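Local atomic coordinates of uncharacterized protein BDF5 (Trypanosoma brucei brucei, PDB entry 5K29), a protein that carries a bromodomain and so probably recognises acetylated lysines, as bromodomains generally do, although its own function is uncharacterised. Residues Tyr10-Ser21 / Lys112-Lys120. Sequence-based numbering, arbitrary orientation.
Sequences YPREEMVSLVRS and KIDAYISQK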
loop_
_atom_site.group_PDB
_atom_site.type_symbol
_atom_site.label_atom_id
_atom_site.label_comp_id
_atom_site.label_asym_id
_atom_site.label_seq_id
_atom_site.Cartn_x
_atom_site.Cartn_y
_atom_site.Cartn_z
ATOM N N TYR A 10 6.332 13.778 -3.235
ATOM C CA TYR A 10 7.261 12.653 -3.205
ATOM C C TYR A 10 7.593 12.155 -4.618
ATOM O O TYR A 10 6.675 11.997 -5.432
ATOM C CB TYR A 10 6.713 11.499 -2.336
ATOM C CG TYR A 10 6.156 11.915 -0.987
ATOM C CD1 TYR A 10 7.003 12.286 0.053
ATOM C CD2 TYR A 10 4.783 11.931 -0.748
ATOM C CE1 TYR A 10 6.502 12.653 1.302
ATOM C CE2 TYR A 10 4.267 12.313 0.493
ATOM C CZ TYR A 10 5.135 12.674 1.516
ATOM O OH TYR A 10 4.664 13.054 2.753
ATOM N N PRO A 11 8.891 11.890 -4.924
ATOM C CA PRO A 11 9.242 11.387 -6.267
ATOM C C PRO A 11 8.755 9.963 -6.547
ATOM O O PRO A 11 8.612 9.153 -5.620
ATOM C CB PRO A 11 10.770 11.465 -6.299
ATOM C CG PRO A 11 11.189 11.443 -4.880
ATOM C CD PRO A 11 10.089 12.051 -4.071
ATOM N N ARG A 12 8.523 9.661 -7.841
ATOM C CA ARG A 12 8.058 8.365 -8.337
ATOM C C ARG A 12 8.952 7.217 -7.856
ATOM O O ARG A 12 8.427 6.204 -7.400
ATOM C CB ARG A 12 7.949 8.381 -9.869
ATOM N N GLU A 13 10.292 7.395 -7.908
ATOM C CA GLU A 13 11.274 6.395 -7.463
ATOM C C GLU A 13 11.056 5.948 -6.001
ATOM O O GLU A 13 11.157 4.751 -5.702
ATOM C CB GLU A 13 12.718 6.897 -7.676
ATOM N N GLU A 14 10.726 6.908 -5.111
ATOM C CA GLU A 14 10.471 6.642 -3.688
ATOM C C GLU A 14 9.142 5.928 -3.473
ATOM O O GLU A 14 9.049 5.063 -2.608
ATOM C CB GLU A 14 10.588 7.925 -2.842
ATOM C CG GLU A 14 12.024 8.434 -2.744
ATOM C CD GLU A 14 12.279 9.636 -1.856
ATOM O OE1 GLU A 14 11.413 9.956 -1.010
ATOM O OE2 GLU A 14 13.363 10.249 -1.990
ATOM N N MET A 15 8.123 6.269 -4.281
ATOM C CA MET A 15 6.792 5.638 -4.240
ATOM C C MET A 15 6.861 4.210 -4.731
ATOM O O MET A 15 6.254 3.333 -4.126
ATOM C CB MET A 15 5.744 6.457 -5.026
ATOM C CG MET A 15 5.559 7.875 -4.499
ATOM S SD MET A 15 4.635 7.932 -2.948
ATOM C CE MET A 15 5.947 7.858 -1.765
ATOM N N VAL A 16 7.646 3.965 -5.781
ATOM C CA VAL A 16 7.845 2.617 -6.325
ATOM C C VAL A 16 8.551 1.750 -5.276
ATOM O O VAL A 16 8.064 0.669 -4.955
ATOM C CB VAL A 16 8.585 2.631 -7.692
ATOM C CG1 VAL A 16 8.925 1.210 -8.156
ATOM C CG2 VAL A 16 7.751 3.347 -8.745
ATOM N N SER A 17 9.646 2.273 -4.690
ATOM C CA SER A 17 10.400 1.602 -3.632
ATOM C C SER A 17 9.520 1.371 -2.413
ATOM O O SER A 17 9.608 0.303 -1.810
ATOM C CB SER A 17 11.630 2.419 -3.255
ATOM O OG SER A 17 12.154 2.009 -2.003
ATOM N N LEU A 18 8.644 2.345 -2.075
ATOM C CA LEU A 18 7.711 2.202 -0.953
ATOM C C LEU A 18 6.724 1.072 -1.222
ATOM O O LEU A 18 6.606 0.176 -0.388
ATOM C CB LEU A 18 6.994 3.519 -0.571
ATOM C CG LEU A 18 5.944 3.392 0.556
ATOM C CD1 LEU A 18 6.598 2.882 1.875
ATOM C CD2 LEU A 18 5.238 4.722 0.779
ATOM N N VAL A 19 6.083 1.056 -2.403
ATOM C CA VAL A 19 5.194 -0.063 -2.778
ATOM C C VAL A 19 5.968 -1.403 -2.787
ATOM O O VAL A 19 5.457 -2.394 -2.264
ATOM C CB VAL A 19 4.426 0.160 -4.097
ATOM C CG1 VAL A 19 3.553 -1.050 -4.423
ATOM C CG2 VAL A 19 3.582 1.420 -4.028
ATOM N N ARG A 20 7.209 -1.413 -3.326
ATOM C CA ARG A 20 8.059 -2.611 -3.351
ATOM C C ARG A 20 8.341 -3.151 -1.937
ATOM O O ARG A 20 8.309 -4.363 -1.746
ATOM C CB ARG A 20 9.388 -2.340 -4.092
ATOM C CG ARG A 20 10.470 -3.434 -3.937
ATOM C CD ARG A 20 10.068 -4.788 -4.509
ATOM N NE ARG A 20 10.768 -5.910 -3.881
ATOM C CZ ARG A 20 11.911 -6.422 -4.325
ATOM N NH1 ARG A 20 12.466 -7.456 -3.705
ATOM N NH2 ARG A 20 12.508 -5.907 -5.391
ATOM N N SER A 21 8.577 -2.250 -0.943
ATOM C CA SER A 21 8.852 -2.654 0.441
ATOM C C SER A 21 7.656 -3.394 1.077
ATOM O O SER A 21 7.845 -4.169 2.009
ATOM C CB SER A 21 9.305 -1.462 1.284
ATOM O OG SER A 21 8.252 -0.557 1.590
ATOM N N LYS A 112 4.457 0.756 7.324
ATOM C CA LYS A 112 5.526 1.138 6.376
ATOM C C LYS A 112 5.234 2.485 5.705
ATOM O O LYS A 112 6.142 3.289 5.493
ATOM C CB LYS A 112 5.748 0.050 5.299
ATOM C CG LYS A 112 6.587 -1.131 5.766
ATOM C CD LYS A 112 7.956 -1.077 5.107
ATOM C CE LYS A 112 8.968 -2.018 5.703
ATOM N NZ LYS A 112 8.778 -3.411 5.233
ATOM N N ILE A 113 3.961 2.736 5.407
ATOM C CA ILE A 113 3.503 3.979 4.796
ATOM C C ILE A 113 3.688 5.119 5.789
ATOM O O ILE A 113 4.209 6.162 5.404
ATOM C CB ILE A 113 2.038 3.852 4.229
ATOM C CG1 ILE A 113 1.998 2.851 3.021
ATOM C CG2 ILE A 113 1.501 5.232 3.818
ATOM C CD1 ILE A 113 0.590 2.213 2.653
ATOM N N ASP A 114 3.333 4.906 7.068
ATOM C CA ASP A 114 3.485 5.949 8.102
ATOM C C ASP A 114 4.939 6.222 8.458
ATOM O O ASP A 114 5.293 7.377 8.715
ATOM C CB ASP A 114 2.650 5.663 9.355
ATOM C CG ASP A 114 1.140 5.742 9.155
ATOM O OD1 ASP A 114 0.683 6.565 8.305
ATOM O OD2 ASP A 114 0.403 5.022 9.882
ATOM N N ALA A 115 5.782 5.165 8.473
ATOM C CA ALA A 115 7.216 5.275 8.759
ATOM C C ALA A 115 7.865 6.052 7.623
ATOM O O ALA A 115 8.772 6.830 7.874
ATOM C CB ALA A 115 7.840 3.899 8.855
ATOM N N TYR A 116 7.398 5.857 6.376
ATOM C CA TYR A 116 7.949 6.607 5.249
ATOM C C TYR A 116 7.695 8.136 5.474
ATOM O O TYR A 116 8.620 8.931 5.345
ATOM C CB TYR A 116 7.367 6.120 3.909
ATOM C CG TYR A 116 7.733 7.038 2.760
ATOM C CD1 TYR A 116 8.959 6.920 2.109
ATOM C CD2 TYR A 116 6.885 8.075 2.372
ATOM C CE1 TYR A 116 9.328 7.803 1.099
ATOM C CE2 TYR A 116 7.251 8.973 1.373
ATOM C CZ TYR A 116 8.458 8.809 0.713
ATOM O OH TYR A 116 8.800 9.663 -0.305
ATOM N N ILE A 117 6.437 8.511 5.765
ATOM C CA ILE A 117 5.970 9.877 6.077
ATOM C C ILE A 117 6.766 10.451 7.257
ATOM O O ILE A 117 7.299 11.553 7.140
ATOM C CB ILE A 117 4.448 9.873 6.377
ATOM C CG1 ILE A 117 3.621 9.509 5.138
ATOM C CG2 ILE A 117 4.011 11.193 6.966
ATOM C CD1 ILE A 117 2.135 9.138 5.462
ATOM N N SER A 118 6.877 9.684 8.370
ATOM C CA SER A 118 7.642 10.054 9.568
ATOM C C SER A 118 9.105 10.292 9.211
ATOM O O SER A 118 9.717 11.195 9.771
ATOM C CB SER A 118 7.590 8.947 10.614
ATOM O OG SER A 118 6.262 8.559 10.919
ATOM N N GLN A 119 9.676 9.471 8.301
ATOM C CA GLN A 119 11.077 9.620 7.889
ATOM C C GLN A 119 11.294 10.889 7.058
ATOM O O GLN A 119 12.282 11.559 7.273
ATOM C CB GLN A 119 11.587 8.374 7.155
ATOM C CG GLN A 119 11.969 7.225 8.082
ATOM N N LYS A 120 10.361 11.232 6.133
ATOM C CA LYS A 120 10.425 12.458 5.317
ATOM C C LYS A 120 10.328 13.713 6.204
ATOM O O LYS A 120 11.077 14.671 5.995
ATOM C CB LYS A 120 9.334 12.474 4.213
ATOM C CG LYS A 120 9.489 11.402 3.134
ATOM C CD LYS A 120 10.723 11.567 2.210
ATOM C CE LYS A 120 10.503 12.499 1.045
ATOM N NZ LYS A 120 11.679 12.530 0.138
#
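Tyr116 fills the middle of the gap between helix 12-21 and the segment 112-120, its ring swung across toward the other helix because CG lies anti to the backbone N (chi1 170°). Leu18 packs at the root of that ring: both its methyls lie against the base of the tyrosine, CD1 3.9 Å from Tyr116 CB and CD2 at Tyr116 CG, and CD2 also meets Ile113 CG1, more loosely. Further out, the bent chain of Met15 brings its CE methyl within 3.6 Å of Tyr116 CE2. Tyr10, just before the helix, closes this end with an edge-to-face pair: the CE2 edge of Tyr116 points at the face of Tyr10, centroids 5.2 Å apart and planes at 69°. The hydroxyl of Tyr10 is held by Val72 O, outside the pair.

This is the packing of the first helix of a left-handed four-helix bromodomain bundle against the last, helix 97-122; the two run roughly antiparallel, with axes 10.5 Å apart at these segments. Leu74, from the loop before helix 75-92, also touches Tyr10, Met15, Leu18 and Tyr116.

At the polar edge Glu14 OE1 takes two bonds. Tyr116 OH donates to its anti lone pair at 2.7 Å, while Lys120 NZ makes a salt bridge on the syn side of OE1 at 2.8 Å. The lysine chain curls past Tyr10 to get there, its CE at the ring edge, 3.6 Å from Tyr10 CD1. At the other end, Lys112 NZ makes a weak hydrogen bond to Ser21 O, and Ser21 OG turns back onto Leu18 O.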